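Local atomic coordinates of uncharacterized protein (Bacteroides thetaiotaomicron VPI-5482, PDB entry 3KNY), a protein that is of unknown function but belongs to the BT_3535-like family and is probably a lipoprotein, built of two domains. Residues A[41-53]-A[70-82]. Sequence-based numbering, arbitrary orientation.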
loop_
_atom_site.group_PDB
_atom_site.type_symbol
_atom_site.label_atom_id
_atom_site.label_comp_id
_atom_site.label_asym_id
_atom_site.label_seq_id
_atom_site.Cartn_x
_atom_site.Cartn_y
_atom_site.Cartn_z
ATOM N N LYS A 41 14.195 18.817 -0.621
ATOM C CA LYS A 41 12.822 19.291 -0.392
ATOM C C LYS A 41 11.878 18.087 -0.396
ATOM O O LYS A 41 11.091 17.865 0.538
ATOM C CB LYS A 41 12.390 20.259 -1.492
ATOM C CG LYS A 41 13.284 21.481 -1.704
ATOM C CD LYS A 41 12.720 22.778 -1.101
ATOM C CE LYS A 41 13.150 23.969 -1.983
ATOM N NZ LYS A 41 13.114 25.316 -1.337
ATOM N N GLU A 42 12.002 17.312 -1.472
ATOM C CA GLU A 42 11.241 16.091 -1.674
ATOM C C GLU A 42 11.503 15.107 -0.545
ATOM O O GLU A 42 10.559 14.638 0.121
ATOM C CB GLU A 42 11.613 15.457 -3.021
ATOM C CG GLU A 42 11.108 16.250 -4.223
ATOM C CD GLU A 42 11.802 15.906 -5.525
ATOM O OE1 GLU A 42 12.740 15.080 -5.542
ATOM O OE2 GLU A 42 11.409 16.487 -6.551
ATOM N N TYR A 43 12.781 14.810 -0.317
ATOM C CA TYR A 43 13.172 13.866 0.733
ATOM C C TYR A 43 12.514 14.214 2.060
ATOM O O TYR A 43 12.086 13.331 2.809
ATOM C CB TYR A 43 14.688 13.850 0.894
ATOM C CG TYR A 43 15.212 12.722 1.756
ATOM C CD1 TYR A 43 15.557 11.491 1.185
ATOM C CD2 TYR A 43 15.382 12.879 3.136
ATOM C CE1 TYR A 43 16.056 10.445 1.956
ATOM C CE2 TYR A 43 15.876 11.832 3.917
ATOM C CZ TYR A 43 16.212 10.621 3.312
ATOM O OH TYR A 43 16.699 9.573 4.056
ATOM N N GLU A 44 12.406 15.504 2.333
ATOM C CA GLU A 44 11.823 15.958 3.586
ATOM C C GLU A 44 10.336 15.624 3.676
ATOM O O GLU A 44 9.841 15.324 4.755
ATOM C CB GLU A 44 12.034 17.463 3.781
ATOM C CG GLU A 44 12.449 17.818 5.196
ATOM C CD GLU A 44 13.717 17.097 5.600
ATOM O OE1 GLU A 44 14.612 16.972 4.740
ATOM O OE2 GLU A 44 13.807 16.634 6.759
ATOM N N LEU A 45 9.626 15.679 2.554
ATOM C CA LEU A 45 8.222 15.326 2.552
ATOM C C LEU A 45 8.092 13.805 2.835
ATOM O O LEU A 45 7.348 13.364 3.723
ATOM C CB LEU A 45 7.568 15.745 1.230
ATOM C CG LEU A 45 7.462 17.255 0.982
ATOM C CD1 LEU A 45 6.885 17.533 -0.383
ATOM C CD2 LEU A 45 6.645 17.956 2.060
ATOM N N TRP A 46 8.868 13.007 2.125
ATOM C CA TRP A 46 8.913 11.587 2.424
ATOM C C TRP A 46 9.220 11.296 3.898
ATOM O O TRP A 46 8.575 10.444 4.508
ATOM C CB TRP A 46 9.898 10.880 1.507
ATOM C CG TRP A 46 9.412 10.880 0.091
ATOM C CD1 TRP A 46 10.012 11.465 -0.981
ATOM C CD2 TRP A 46 8.189 10.320 -0.392
ATOM N NE1 TRP A 46 9.252 11.285 -2.107
ATOM C CE2 TRP A 46 8.127 10.586 -1.777
ATOM C CE3 TRP A 46 7.139 9.615 0.210
ATOM C CZ2 TRP A 46 7.062 10.159 -2.580
ATOM C CZ3 TRP A 46 6.076 9.197 -0.586
ATOM C CH2 TRP A 46 6.047 9.464 -1.966
ATOM N N ARG A 47 10.188 11.994 4.485
ATOM C CA ARG A 47 10.434 11.809 5.914
ATOM C C ARG A 47 9.141 12.028 6.714
ATOM O O ARG A 47 8.822 11.220 7.583
ATOM C CB ARG A 47 11.537 12.735 6.452
ATOM C CG ARG A 47 11.846 12.481 7.952
ATOM C CD ARG A 47 12.517 13.655 8.638
ATOM N NE ARG A 47 13.624 14.137 7.833
ATOM C CZ ARG A 47 14.786 13.506 7.697
ATOM N NH1 ARG A 47 15.014 12.349 8.325
ATOM N NH2 ARG A 47 15.728 14.034 6.922
ATOM N N THR A 48 8.420 13.118 6.436
ATOM C CA THR A 48 7.145 13.404 7.128
ATOM C C THR A 48 6.127 12.268 6.911
ATOM O O THR A 48 5.442 11.806 7.825
ATOM C CB THR A 48 6.506 14.722 6.617
ATOM O OG1 THR A 48 7.311 15.829 7.019
ATOM C CG2 THR A 48 5.056 14.896 7.152
HETATM N N MSE A 49 6.076 11.844 5.660
HETATM C CA MSE A 49 5.157 10.848 5.169
HETATM C C MSE A 49 5.464 9.506 5.834
HETATM O O MSE A 49 4.554 8.776 6.213
HETATM C CB MSE A 49 5.334 10.782 3.645
HETATM C CG MSE A 49 4.111 10.466 2.890
HETATM SE SE MSE A 49 2.699 11.814 2.870
HETATM C CE MSE A 49 1.547 10.495 2.006
ATOM N N SER A 50 6.751 9.212 6.029
ATOM C CA SER A 50 7.166 7.928 6.613
ATOM C C SER A 50 6.835 7.839 8.101
ATOM O O SER A 50 7.015 6.789 8.712
ATOM C CB SER A 50 8.672 7.674 6.411
ATOM O OG SER A 50 9.444 8.377 7.378
ATOM N N SER A 51 6.373 8.939 8.689
ATOM C CA SER A 51 5.974 8.927 10.093
ATOM C C SER A 51 4.555 8.389 10.256
ATOM O O SER A 51 4.106 8.187 11.378
ATOM C CB SER A 51 6.024 10.330 10.666
ATOM O OG SER A 51 4.928 11.096 10.209
ATOM N N ARG A 52 3.840 8.216 9.143
ATOM C CA ARG A 52 2.442 7.728 9.173
ATOM C C ARG A 52 2.161 6.573 8.234
ATOM O O ARG A 52 1.163 5.879 8.427
ATOM C CB ARG A 52 1.473 8.847 8.794
ATOM C CG ARG A 52 1.515 10.030 9.708
ATOM C CD ARG A 52 0.856 9.718 11.024
ATOM N NE ARG A 52 0.824 10.922 11.827
ATOM C CZ ARG A 52 1.848 11.369 12.539
ATOM N NH1 ARG A 52 2.986 10.682 12.581
ATOM N NH2 ARG A 52 1.723 12.510 13.218
ATOM N N TYR A 53 3.003 6.388 7.220
ATOM C CA TYR A 53 2.781 5.377 6.191
ATOM C C TYR A 53 4.026 4.521 6.041
ATOM O O TYR A 53 5.153 5.017 6.179
ATOM C CB TYR A 53 2.504 6.027 4.832
ATOM C CG TYR A 53 1.261 6.860 4.750
ATOM C CD1 TYR A 53 1.266 8.209 5.118
ATOM C CD2 TYR A 53 0.064 6.304 4.277
ATOM C CE1 TYR A 53 0.098 8.982 5.030
ATOM C CE2 TYR A 53 -1.103 7.061 4.191
ATOM C CZ TYR A 53 -1.085 8.392 4.562
ATOM O OH TYR A 53 -2.244 9.116 4.465
ATOM N N LYS A 70 4.582 16.146 -10.594
ATOM C CA LYS A 70 3.724 17.168 -10.011
ATOM C C LYS A 70 2.598 16.473 -9.266
ATOM O O LYS A 70 2.340 16.775 -8.101
ATOM C CB LYS A 70 3.149 18.106 -11.067
ATOM C CG LYS A 70 2.501 19.338 -10.455
ATOM C CD LYS A 70 1.985 20.311 -11.505
ATOM C CE LYS A 70 1.864 21.724 -10.942
ATOM N NZ LYS A 70 1.252 21.720 -9.583
ATOM N N GLU A 71 1.947 15.522 -9.934
ATOM C CA GLU A 71 0.879 14.743 -9.310
ATOM C C GLU A 71 1.345 14.141 -7.968
ATOM O O GLU A 71 0.778 14.450 -6.901
ATOM C CB GLU A 71 0.368 13.645 -10.265
ATOM C CG GLU A 71 -0.622 14.151 -11.323
ATOM C CD GLU A 71 -0.924 13.138 -12.421
ATOM O OE1 GLU A 71 -0.598 11.943 -12.263
ATOM O OE2 GLU A 71 -1.494 13.548 -13.457
ATOM N N ILE A 72 2.396 13.320 -8.030
ATOM C CA ILE A 72 2.902 12.641 -6.848
ATOM C C ILE A 72 3.221 13.636 -5.730
ATOM O O ILE A 72 2.812 13.446 -4.585
ATOM C CB ILE A 72 4.133 11.753 -7.150
ATOM C CG1 ILE A 72 3.788 10.681 -8.190
ATOM C CG2 ILE A 72 4.614 11.073 -5.877
ATOM C CD1 ILE A 72 4.885 9.677 -8.429
ATOM N N TYR A 73 3.914 14.717 -6.051
ATOM C CA TYR A 73 4.361 15.623 -5.000
ATOM C C TYR A 73 3.241 16.561 -4.542
ATOM O O TYR A 73 3.140 16.861 -3.357
ATOM C CB TYR A 73 5.701 16.309 -5.386
ATOM C CG TYR A 73 6.880 15.298 -5.376
ATOM C CD1 TYR A 73 7.351 14.751 -4.169
ATOM C CD2 TYR A 73 7.499 14.863 -6.569
ATOM C CE1 TYR A 73 8.397 13.815 -4.150
ATOM C CE2 TYR A 73 8.558 13.923 -6.550
ATOM C CZ TYR A 73 8.992 13.409 -5.335
ATOM O OH TYR A 73 10.030 12.503 -5.302
ATOM N N ASP A 74 2.368 16.973 -5.457
ATOM C CA ASP A 74 1.185 17.746 -5.065
ATOM C C ASP A 74 0.400 16.973 -4.016
ATOM O O ASP A 74 -0.089 17.530 -3.037
ATOM C CB ASP A 74 0.261 18.005 -6.261
ATOM C CG ASP A 74 0.662 19.230 -7.071
ATOM O OD1 ASP A 74 1.640 19.910 -6.701
ATOM O OD2 ASP A 74 -0.019 19.518 -8.079
ATOM N N CYS A 75 0.308 15.670 -4.237
ATOM C CA CYS A 75 -0.418 14.780 -3.368
ATOM C C CYS A 75 0.219 14.654 -1.983
ATOM O O CYS A 75 -0.430 14.890 -0.958
ATOM C CB CYS A 75 -0.490 13.425 -4.055
ATOM S SG CYS A 75 -1.279 12.205 -3.058
ATOM N N ILE A 76 1.487 14.257 -1.988
ATOM C CA ILE A 76 2.324 14.098 -0.791
ATOM C C ILE A 76 2.388 15.393 -0.004
ATOM O O ILE A 76 2.410 15.390 1.218
ATOM C CB ILE A 76 3.759 13.661 -1.251
ATOM C CG1 ILE A 76 3.730 12.196 -1.665
ATOM C CG2 ILE A 76 4.818 13.846 -0.191
ATOM C CD1 ILE A 76 3.177 11.267 -0.578
ATOM N N ASN A 77 2.407 16.514 -0.715
ATOM C CA ASN A 77 2.483 17.818 -0.058
ATOM C C ASN A 77 1.233 18.066 0.761
ATOM O O ASN A 77 1.293 18.460 1.931
ATOM C CB ASN A 77 2.661 18.960 -1.069
ATOM C CG ASN A 77 3.047 20.262 -0.393
ATOM O OD1 ASN A 77 4.152 20.381 0.127
ATOM N ND2 ASN A 77 2.135 21.230 -0.366
ATOM N N ASN A 78 0.103 17.823 0.121
ATOM C CA ASN A 78 -1.198 17.965 0.738
ATOM C C ASN A 78 -1.321 17.058 1.966
ATOM O O ASN A 78 -1.753 17.503 3.029
ATOM C CB ASN A 78 -2.257 17.669 -0.334
ATOM C CG ASN A 78 -3.580 17.266 0.233
ATOM O OD1 ASN A 78 -4.290 18.103 0.801
ATOM N ND2 ASN A 78 -3.942 15.967 0.070
ATOM N N ILE A 79 -0.915 15.797 1.832
ATOM C CA ILE A 79 -0.991 14.858 2.956
ATOM C C ILE A 79 -0.095 15.320 4.123
ATOM O O ILE A 79 -0.514 15.296 5.281
ATOM C CB ILE A 79 -0.643 13.385 2.521
ATOM C CG1 ILE A 79 -1.706 12.862 1.545
ATOM C CG2 ILE A 79 -0.551 12.466 3.737
ATOM C CD1 ILE A 79 -1.277 11.683 0.688
ATOM N N CYS A 80 1.126 15.757 3.804
ATOM C CA CYS A 80 2.065 16.252 4.816
ATOM C C CYS A 80 1.492 17.431 5.582
ATOM O O CYS A 80 1.665 17.553 6.794
ATOM C CB CYS A 80 3.361 16.687 4.155
ATOM S SG CYS A 80 4.455 15.342 3.679
ATOM N N GLU A 81 0.816 18.312 4.862
ATOM C CA GLU A 81 0.151 19.423 5.501
ATOM C C GLU A 81 -0.839 18.954 6.556
ATOM O O GLU A 81 -0.941 19.557 7.625
ATOM C CB GLU A 81 -0.555 20.295 4.467
ATOM C CG GLU A 81 -1.327 21.468 5.083
ATOM C CD GLU A 81 -1.289 22.712 4.227
ATOM O OE1 GLU A 81 -0.736 22.649 3.101
ATOM O OE2 GLU A 81 -1.797 23.763 4.693
ATOM N N ARG A 82 -1.558 17.875 6.261
ATOM C CA ARG A 82 -2.511 17.326 7.221
ATOM C C ARG A 82 -1.821 16.627 8.369
ATOM O O ARG A 82 -2.304 16.679 9.497
ATOM C CB ARG A 82 -3.467 16.379 6.525
ATOM C CG ARG A 82 -4.295 17.115 5.521
ATOM C CD ARG A 82 -4.689 16.269 4.351
ATOM N NE ARG A 82 -5.567 17.068 3.513
ATOM C CZ ARG A 82 -6.855 17.278 3.770
ATOM N NH1 ARG A 82 -7.443 16.728 4.826
ATOM N NH2 ARG A 82 -7.566 18.038 2.958
#
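The Glu42 carboxylate stacks on the Tyr73 ring, nearly parallel to it, with the chain crossing the tyrosine side chain at about a right angle. Glu42 CG sits over one ring face, 3.9 Å from the Tyr73 ring centroid, a CH-pi contact. The acid's main polar partner is the backbone N of Thr39, a bond made through OE1. Trp46 supplies the second aromatic contact. Its five-membered ring meets the Tyr73 ring rim to rim, planes at 70°; Trp46 and Tyr57 also pair edge-to-face.

The other contacts are mostly apolar. The far end of the indole reaches Ile76, with Trp46 CH2 3.6 Å from Ile76 CG1. Trp46 CG stands beside its own backbone N (chi1 -68°), which carries the ring end nearer helix 70-82 than its CB direction alone would. Beside it the selenomethionine Met49, its chain bent at the second torsion, brings SE between Ile76 and Ile79. Next to Met49, Cys80 SG lies 3.6 Å from Thr48 CG2 and 3.8 Å from Leu45 CD2. An alanine in place of Trp46 would probably open a gap beside Ile76 and deprive the Tyr73 rim of its neighbour.

The axes of segments 41-49 and 70-82 come within 9.5 Å and cross at 49°, an oblique helix-helix packing. Trp46 and Ile72 also touch Ile97, and Met49 touches Leu95, so this helix pair packs against strand 93-97 of the mixed sheet, a layered alpha/beta arrangement.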